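Local coordinates for outer membrane protein SusF (PDB 4FE9) that binds starch at the bacterial cell surface, ahead of its transport into the periplasm for degradation, at residues L27-M41 with I129-A143. Numbering follows the deposited sequence.
With EDO (1,2-ethanediol), chain D.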
ATOM      1  N   LEU A  27      28.958 -18.574  30.643  1.00 26.91           N
ATOM      2  CA  LEU A  27      29.227 -17.317  31.350  1.00 23.72           C
ATOM      3  C   LEU A  27      28.092 -16.332  31.177  1.00 21.64           C
ATOM      4  O   LEU A  27      27.405 -16.346  30.158  1.00 19.43           O
ATOM      5  CB  LEU A  27      30.527 -16.703  30.870  1.00 23.44           C
ATOM      6  CG  LEU A  27      31.767 -17.616  30.905  1.00 25.65           C
ATOM      7  CD1 LEU A  27      32.997 -16.783  30.658  1.00 23.36           C
ATOM      8  CD2 LEU A  27      31.881 -18.372  32.248  1.00 28.03           C
ATOM      9  N   THR A  28      27.847 -15.515  32.200  1.00 19.60           N
ATOM     10  CA  THR A  28      26.820 -14.506  32.095  1.00 19.06           C
ATOM     11  C   THR A  28      27.372 -13.088  32.218  1.00 16.70           C
ATOM     12  O   THR A  28      28.479 -12.879  32.685  1.00 14.25           O
ATOM     13  CB  THR A  28      25.629 -14.732  33.076  1.00 18.59           C
ATOM     14  OG1 THR A  28      26.105 -14.749  34.406  1.00 22.27           O
ATOM     15  CG2 THR A  28      24.918 -16.055  32.777  1.00 23.17           C
ATOM     16  N   ALA A  29      26.645 -12.142  31.661  1.00 15.19           N
ATOM     17  CA  ALA A  29      26.955 -10.728  31.876  1.00 14.73           C
ATOM     18  C   ALA A  29      25.679 -10.004  32.237  1.00 13.60           C
ATOM     19  O   ALA A  29      24.606 -10.381  31.781  1.00 13.36           O
ATOM     20  CB  ALA A  29      27.567 -10.126  30.630  1.00 12.70           C
ATOM     21  N   THR A  30      25.812  -8.915  32.973  1.00 13.39           N
ATOM     22  CA  THR A  30      24.668  -8.078  33.279  1.00 14.46           C
ATOM     23  C   THR A  30      24.927  -6.699  32.789  1.00 12.46           C
ATOM     24  O   THR A  30      25.971  -6.130  33.060  1.00 12.03           O
ATOM     25  CB  THR A  30      24.374  -8.040  34.792  1.00 15.06           C
ATOM     26  OG1 THR A  30      24.066  -9.363  35.231  1.00 20.14           O
ATOM     27  CG2 THR A  30      23.171  -7.115  35.092  1.00 16.22           C
ATOM     28  N   PHE A  31      24.064  -6.260  31.900  1.00 11.49           N
ATOM     29  CA  PHE A  31      24.084  -4.896  31.376  1.00 12.92           C
ATOM     30  C   PHE A  31      23.025  -4.042  32.058  1.00 13.43           C
ATOM     31  O   PHE A  31      21.910  -4.521  32.335  1.00 11.86           O
ATOM     32  CB  PHE A  31      23.782  -4.934  29.892  1.00 11.56           C
ATOM     33  CG  PHE A  31      24.835  -5.615  29.094  1.00 12.35           C
ATOM     34  CD1 PHE A  31      25.960  -4.909  28.654  1.00 10.09           C
ATOM     35  CD2 PHE A  31      24.725  -6.975  28.792  1.00 13.80           C
ATOM     36  CE1 PHE A  31      27.013  -5.574  28.011  1.00 12.16           C
ATOM     37  CE2 PHE A  31      25.697  -7.613  28.054  1.00  8.62           C
ATOM     38  CZ  PHE A  31      26.874  -6.919  27.689  1.00 12.25           C
ATOM     39  N   THR A  32      23.307  -2.744  32.149  1.00 14.42           N
ATOM     40  CA  THR A  32      22.303  -1.756  32.594  1.00 16.30           C
ATOM     41  C   THR A  32      22.251  -0.580  31.624  1.00 15.64           C
ATOM     42  O   THR A  32      23.252  -0.262  30.965  1.00 14.77           O
ATOM     43  CB  THR A  32      22.650  -1.190  33.978  1.00 15.90           C
ATOM     44  OG1 THR A  32      23.961  -0.622  33.918  1.00 20.03           O
ATOM     45  CG2 THR A  32      22.631  -2.305  35.052  1.00 16.96           C
ATOM     46  N   ALA A  33      21.115   0.116  31.591  1.00 16.74           N
ATOM     47  CA  ALA A  33      20.990   1.315  30.730  1.00 16.73           C
ATOM     48  C   ALA A  33      21.952   2.405  31.190  1.00 17.40           C
ATOM     49  O   ALA A  33      22.273   2.491  32.372  1.00 17.94           O
ATOM     50  CB  ALA A  33      19.509   1.839  30.707  1.00 17.84           C
ATOM     51  N   GLY A  34      22.598   3.065  30.228  1.00 17.30           N
ATOM     52  CA  GLY A  34      23.575   4.108  30.539  1.00 17.63           C
ATOM     53  C   GLY A  34      22.908   5.341  31.140  1.00 17.94           C
ATOM     54  O   GLY A  34      21.665   5.444  31.173  1.00 18.64           O
ATOM     55  N   LYS A  35      23.709   6.316  31.519  1.00 18.06           N
ATOM     56  CA  LYS A  35      23.161   7.549  32.116  1.00 19.52           C
ATOM     57  C   LYS A  35      22.362   8.430  31.126  1.00 18.78           C
ATOM     58  O   LYS A  35      21.495   9.143  31.529  1.00 18.24           O
ATOM     59  CB  LYS A  35      24.247   8.350  32.814  1.00 18.57           C
ATOM     60  CG  LYS A  35      25.149   9.166  31.884  1.00 23.87           C
ATOM     61  CD  LYS A  35      26.470   9.544  32.617  1.00 34.74           C
ATOM     62  CE  LYS A  35      26.947  10.959  32.262  1.00 44.24           C
ATOM     63  NZ  LYS A  35      26.619  11.316  30.842  1.00 47.53           N
ATOM     64  N   ASP A  36      22.543   8.222  29.824  1.00 17.40           N
ATOM     65  CA  ASP A  36      21.738   8.947  28.857  1.00 17.84           C
ATOM     66  C   ASP A  36      20.557   8.105  28.393  1.00 17.50           C
ATOM     67  O   ASP A  36      20.502   7.672  27.233  1.00 18.66           O
ATOM     68  CB  ASP A  36      22.607   9.420  27.671  1.00 16.73           C
ATOM     69  CG  ASP A  36      23.745  10.364  28.111  1.00 20.09           C
ATOM     70  OD1 ASP A  36      23.445  11.404  28.721  1.00 19.75           O
ATOM     71  OD2 ASP A  36      24.945  10.026  27.921  1.00 19.57           O
ATOM     72  N   ALA A  37      19.602   7.875  29.297  1.00 17.19           N
ATOM     73  CA  ALA A  37      18.553   6.870  29.070  1.00 15.88           C
ATOM     74  C   ALA A  37      17.284   7.463  28.436  1.00 15.82           C
ATOM     75  O   ALA A  37      16.505   6.752  27.811  1.00 13.54           O
ATOM     76  CB  ALA A  37      18.217   6.123  30.385  1.00 16.58           C
ATOM     77  N   SER A  38      17.166   8.796  28.486  1.00 15.89           N
ATOM     78  CA  SER A  38      15.950   9.468  28.061  1.00 16.03           C
ATOM     79  C   SER A  38      16.296  10.717  27.302  1.00 16.22           C
ATOM     80  O   SER A  38      16.278  11.808  27.869  1.00 16.67           O
ATOM     81  CB  SER A  38      15.093   9.855  29.281  1.00 16.67           C
ATOM     82  OG  SER A  38      14.713   8.721  30.015  1.00 19.42           O
ATOM     83  N   ILE A  39      16.625  10.568  26.019  1.00 13.78           N
ATOM     84  CA  ILE A  39      17.251  11.639  25.266  1.00 12.19           C
ATOM     85  C   ILE A  39      16.180  12.494  24.520  1.00 11.65           C
ATOM     86  O   ILE A  39      15.245  11.958  23.950  1.00  9.91           O
ATOM     87  CB  ILE A  39      18.202  11.049  24.235  1.00 13.36           C
ATOM     88  CG1 ILE A  39      19.362  10.379  24.923  1.00 13.02           C
ATOM     89  CG2 ILE A  39      18.695  12.139  23.242  1.00 12.72           C
ATOM     90  CD1 ILE A  39      20.047   9.344  24.036  1.00 14.87           C
ATOM     91  N   VAL A  40      16.266  13.812  24.667  1.00 12.47           N
ATOM     92  CA  VAL A  40      15.381  14.741  23.936  1.00 13.12           C
ATOM     93  C   VAL A  40      16.224  15.563  22.990  1.00 11.97           C
ATOM     94  O   VAL A  40      17.035  16.358  23.420  1.00 13.49           O
ATOM     95  CB  VAL A  40      14.631  15.715  24.942  1.00 13.61           C
ATOM     96  CG1 VAL A  40      13.870  16.803  24.177  1.00 14.58           C
ATOM     97  CG2 VAL A  40      13.668  14.931  25.823  1.00 16.57           C
ATOM     98  N   MET A  41      16.114  15.304  21.707  1.00 12.90           N
ATOM     99  CA  MET A  41      17.105  15.835  20.765  1.00 12.68           C
ATOM    100  C   MET A  41      17.065  17.374  20.787  1.00 13.89           C
ATOM    101  O   MET A  41      18.099  18.036  20.642  1.00 14.13           O
ATOM    102  CB  MET A  41      16.843  15.322  19.348  1.00 12.05           C
ATOM    103  CG  MET A  41      17.201  13.866  19.131  1.00 11.13           C
ATOM    104  SD  MET A  41      18.909  13.554  19.570  0.87 11.48           S
ATOM    105  CE  MET A  41      19.752  14.545  18.322  1.00 17.11           C
ATOM    106  N   ILE A 129      35.309 -16.251  24.852  1.00 17.28           N
ATOM    107  CA  ILE A 129      34.262 -17.064  25.430  1.00 16.33           C
ATOM    108  C   ILE A 129      32.987 -16.256  25.539  1.00 15.92           C
ATOM    109  O   ILE A 129      32.999 -15.167  26.072  1.00 12.38           O
ATOM    110  CB  ILE A 129      34.682 -17.605  26.827  1.00 16.13           C
ATOM    111  CG1 ILE A 129      35.899 -18.521  26.671  1.00 17.12           C
ATOM    112  CG2 ILE A 129      33.567 -18.388  27.458  1.00 14.81           C
ATOM    113  CD1 ILE A 129      37.026 -18.161  27.621  1.00 20.86           C
ATOM    114  N   GLN A 130      31.899 -16.813  25.006  1.00 14.99           N
ATOM    115  CA  GLN A 130      30.619 -16.119  24.850  1.00 16.74           C
ATOM    116  C   GLN A 130      30.026 -15.709  26.224  1.00 15.99           C
ATOM    117  O   GLN A 130      30.031 -16.505  27.176  1.00 15.26           O
ATOM    118  CB  GLN A 130      29.645 -17.058  24.123  1.00 15.93           C
ATOM    119  CG  GLN A 130      28.260 -16.566  24.003  1.00 19.64           C
ATOM    120  CD  GLN A 130      28.133 -15.465  22.960  1.00 32.48           C
ATOM    121  OE1 GLN A 130      28.419 -15.679  21.766  1.00 34.00           O
ATOM    122  NE2 GLN A 130      27.789 -14.258  23.412  1.00 22.61           N
ATOM    123  N   LEU A 131      29.615 -14.452  26.349  1.00 15.46           N
ATOM    124  CA  LEU A 131      28.786 -14.013  27.509  1.00 15.66           C
ATOM    125  C   LEU A 131      27.314 -13.986  27.161  1.00 16.26           C
ATOM    126  O   LEU A 131      26.930 -13.491  26.097  1.00 17.34           O
ATOM    127  CB  LEU A 131      29.253 -12.633  28.025  1.00 14.84           C
ATOM    128  CG  LEU A 131      30.764 -12.525  28.277  1.00 16.99           C
ATOM    129  CD1 LEU A 131      31.227 -11.117  28.478  1.00 18.13           C
ATOM    130  CD2 LEU A 131      31.237 -13.425  29.432  1.00 16.48           C
ATOM    131  N   VAL A 132      26.484 -14.615  27.990  1.00 16.79           N
ATOM    132  CA  VAL A 132      25.032 -14.499  27.822  1.00 17.77           C
ATOM    133  C   VAL A 132      24.492 -13.370  28.722  1.00 18.09           C
ATOM    134  O   VAL A 132      24.649 -13.412  29.962  1.00 17.75           O
ATOM    135  CB  VAL A 132      24.280 -15.843  28.143  1.00 18.19           C
ATOM    136  CG1 VAL A 132      22.772 -15.663  27.964  1.00 18.42           C
ATOM    137  CG2 VAL A 132      24.787 -16.984  27.260  1.00 19.54           C
ATOM    138  N   GLY A 133      24.033 -12.289  28.096  1.00 18.21           N
ATOM    139  CA  GLY A 133      23.625 -11.107  28.850  1.00 17.83           C
ATOM    140  C   GLY A 133      22.184 -10.749  28.563  1.00 18.23           C
ATOM    141  O   GLY A 133      21.542 -11.377  27.731  1.00 16.80           O
ATOM    142  N   ASN A 134      21.681  -9.703  29.221  1.00 17.10           N
ATOM    143  CA  ASN A 134      20.293  -9.283  29.023  1.00 16.06           C
ATOM    144  C   ASN A 134      20.260  -8.117  28.015  1.00 17.15           C
ATOM    145  O   ASN A 134      21.262  -7.475  27.806  1.00 16.34           O
ATOM    146  CB  ASN A 134      19.725  -8.805  30.357  1.00 17.01           C
ATOM    147  CG  ASN A 134      20.649  -7.813  31.049  1.00 15.60           C
ATOM    148  OD1 ASN A 134      21.849  -8.039  31.129  1.00 19.72           O
ATOM    149  ND2 ASN A 134      20.130  -6.651  31.360  1.00 18.01           N
ATOM    150  N   GLU A 135      19.063  -7.748  27.558  1.00 17.00           N
ATOM    151  CA  GLU A 135      18.843  -6.478  26.852  1.00 17.13           C
ATOM    152  C   GLU A 135      18.513  -5.329  27.795  1.00 17.21           C
ATOM    153  O   GLU A 135      18.042  -5.551  28.889  1.00 17.96           O
ATOM    154  CB  GLU A 135      17.718  -6.654  25.840  1.00 15.94           C
ATOM    155  CG  GLU A 135      17.863  -7.923  25.065  1.00 20.59           C
ATOM    156  CD  GLU A 135      16.794  -8.101  24.001  1.00 42.16           C
ATOM    157  OE1 GLU A 135      15.608  -7.814  24.291  1.00 51.35           O
ATOM    158  OE2 GLU A 135      17.141  -8.529  22.869  1.00 49.28           O
ATOM    159  N   VAL A 136      18.752  -4.092  27.352  1.00 16.17           N
ATOM    160  CA  VAL A 136      18.350  -2.914  28.109  1.00 15.08           C
ATOM    161  C   VAL A 136      17.647  -1.907  27.169  1.00 16.33           C
ATOM    162  O   VAL A 136      17.661  -2.097  25.940  1.00 15.81           O
ATOM    163  CB  VAL A 136      19.560  -2.233  28.793  1.00 15.82           C
ATOM    164  CG1 VAL A 136      20.282  -3.239  29.751  1.00 15.76           C
ATOM    165  CG2 VAL A 136      20.534  -1.699  27.772  1.00 13.79           C
ATOM    166  N   SER A 137      16.997  -0.887  27.760  1.00 14.67           N
ATOM    167  CA  SER A 137      16.053   0.030  27.037  1.00 16.09           C
ATOM    168  C   SER A 137      16.518   1.419  27.285  1.00 14.48           C
ATOM    169  O   SER A 137      16.845   1.761  28.420  1.00 12.41           O
ATOM    170  CB  SER A 137      14.631  -0.037  27.620  1.00 14.71           C
ATOM    171  OG  SER A 137      14.023  -1.253  27.335  1.00 24.14           O
ATOM    172  N   ILE A 138      16.477   2.249  26.237  1.00 12.28           N
ATOM    173  CA  ILE A 138      16.459   3.677  26.402  1.00 12.06           C
ATOM    174  C   ILE A 138      15.397   4.255  25.448  1.00 11.11           C
ATOM    175  O   ILE A 138      14.742   3.503  24.682  1.00 10.96           O
ATOM    176  CB  ILE A 138      17.842   4.308  26.076  1.00 12.01           C
ATOM    177  CG1 ILE A 138      18.162   4.114  24.600  1.00 14.20           C
ATOM    178  CG2 ILE A 138      18.981   3.667  26.958  1.00 12.03           C
ATOM    179  CD1 ILE A 138      19.246   5.014  24.128  1.00 15.19           C
ATOM    180  N   THR A 139      15.152   5.549  25.570  1.00 11.29           N
ATOM    181  CA  THR A 139      14.288   6.239  24.625  1.00 11.22           C
ATOM    182  C   THR A 139      14.920   7.512  24.119  1.00 10.26           C
ATOM    183  O   THR A 139      15.885   8.020  24.712  1.00  8.84           O
ATOM    184  CB  THR A 139      12.981   6.599  25.257  1.00 12.55           C
ATOM    185  OG1 THR A 139      13.196   7.641  26.230  1.00 13.88           O
ATOM    186  CG2 THR A 139      12.344   5.352  25.910  1.00 12.03           C
ATOM    187  N   LEU A 140      14.486   7.925  22.926  1.00  8.18           N
ATOM    188  CA  LEU A 140      15.011   9.105  22.287  1.00  9.95           C
ATOM    189  C   LEU A 140      13.851   9.790  21.554  1.00  9.07           C
ATOM    190  O   LEU A 140      13.021   9.124  20.916  1.00 10.98           O
ATOM    191  CB  LEU A 140      16.127   8.740  21.279  1.00  8.57           C
ATOM    192  CG  LEU A 140      16.774   9.877  20.468  1.00 10.13           C
ATOM    193  CD1 LEU A 140      18.285   9.662  20.229  1.00 11.87           C
ATOM    194  CD2 LEU A 140      16.059  10.085  19.129  1.00  6.99           C
ATOM    195  N   GLN A 141      13.787  11.098  21.667  1.00  9.11           N
ATOM    196  CA  GLN A 141      12.761  11.859  20.975  1.00  9.01           C
ATOM    197  C   GLN A 141      13.409  12.741  19.940  1.00  8.91           C
ATOM    198  O   GLN A 141      14.134  13.688  20.281  1.00  9.13           O
ATOM    199  CB  GLN A 141      11.992  12.733  21.972  1.00 10.21           C
ATOM    200  CG  GLN A 141      10.884  13.601  21.302  1.00 10.91           C
ATOM    201  CD  GLN A 141      10.336  14.652  22.248  1.00 19.44           C
ATOM    202  OE1 GLN A 141      10.543  14.577  23.441  1.00 14.95           O
ATOM    203  NE2 GLN A 141       9.706  15.656  21.709  1.00 21.47           N
ATOM    204  N   PRO A 142      13.115  12.481  18.667  1.00  8.80           N
ATOM    205  CA  PRO A 142      13.697  13.303  17.618  1.00  9.71           C
ATOM    206  C   PRO A 142      13.248  14.743  17.761  1.00  8.90           C
ATOM    207  O   PRO A 142      12.319  15.016  18.510  1.00  9.51           O
ATOM    208  CB  PRO A 142      13.125  12.695  16.336  1.00  8.02           C
ATOM    209  CG  PRO A 142      12.848  11.279  16.680  1.00  8.00           C
ATOM    210  CD  PRO A 142      12.400  11.311  18.129  1.00  9.84           C
ATOM    211  N   ALA A 143      13.977  15.654  17.132  1.00  9.83           N
ATOM    212  CA  ALA A 143      13.756  17.087  17.302  1.00  9.00           C
ATOM    213  C   ALA A 143      12.406  17.472  16.690  1.00  9.54           C
ATOM    214  O   ALA A 143      11.784  16.681  15.955  1.00  7.25           O
ATOM    215  CB  ALA A 143      14.840  17.866  16.657  1.00  9.69           C
TER
HETATM  216  C1  EDO D 509       9.655  18.574  23.964  1.00 16.62           C
HETATM  217  O1  EDO D 509       8.720  18.571  22.868  1.00 22.84           O
HETATM  218  C2  EDO D 509      11.021  19.001  23.449  1.00 17.58           C
HETATM  219  O2  EDO D 509      10.882  20.100  22.515  1.00 22.01           O
HETATM  220  O   HOH W   1      29.806 -19.056  27.960  1.00 23.32           O
HETATM  221  O   HOH W   2      13.312  10.358  25.173  1.00 14.00           O
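N134 reaches from the break in strand 128-141 to the backbone of F31, where the first and last strands of the Ig-like (E-set) N-terminal domain pair in parallel, away from the starch-binding sites. Its amide stands in for a backbone peptide group: OD1 accepts F31 N at 2.9 Å on an in-plane lone pair, while ND2 gives F31 O a nearly straight bond (178°). A chi1 of 49° sets CG between backbone N and carbonyl carbon, which carries the amide over to F31. With an alanine here, F31 N and F31 O would probably lose these mates and a gap open between the strands at the break. The F31 ring stands 38° from the amide plane; G133 CA meets its edge near CE2 at 4.1 Å, and I117 of strand 111-122 touches the ring. V136 CG1 lies against F31 CB. Regular parallel pairing flanks the break, T28 beside V132 and S38 to V40 beside T139 to Q141. On the face that carries L27, I39, L131 and L140, L27 CB packs on L131 CD2 (3.6 Å) and I39 CG2 meets L140 CD1 (3.9 Å), with I39 also on L95 and L140 on D96 of helix 92-102. M41, bent at chi2 and chi3, lays CG on L140 CD2 (3.9 Å), with SD near CD1. A water donates to I39 O at 2.8 Å and also bonds T139 OG1.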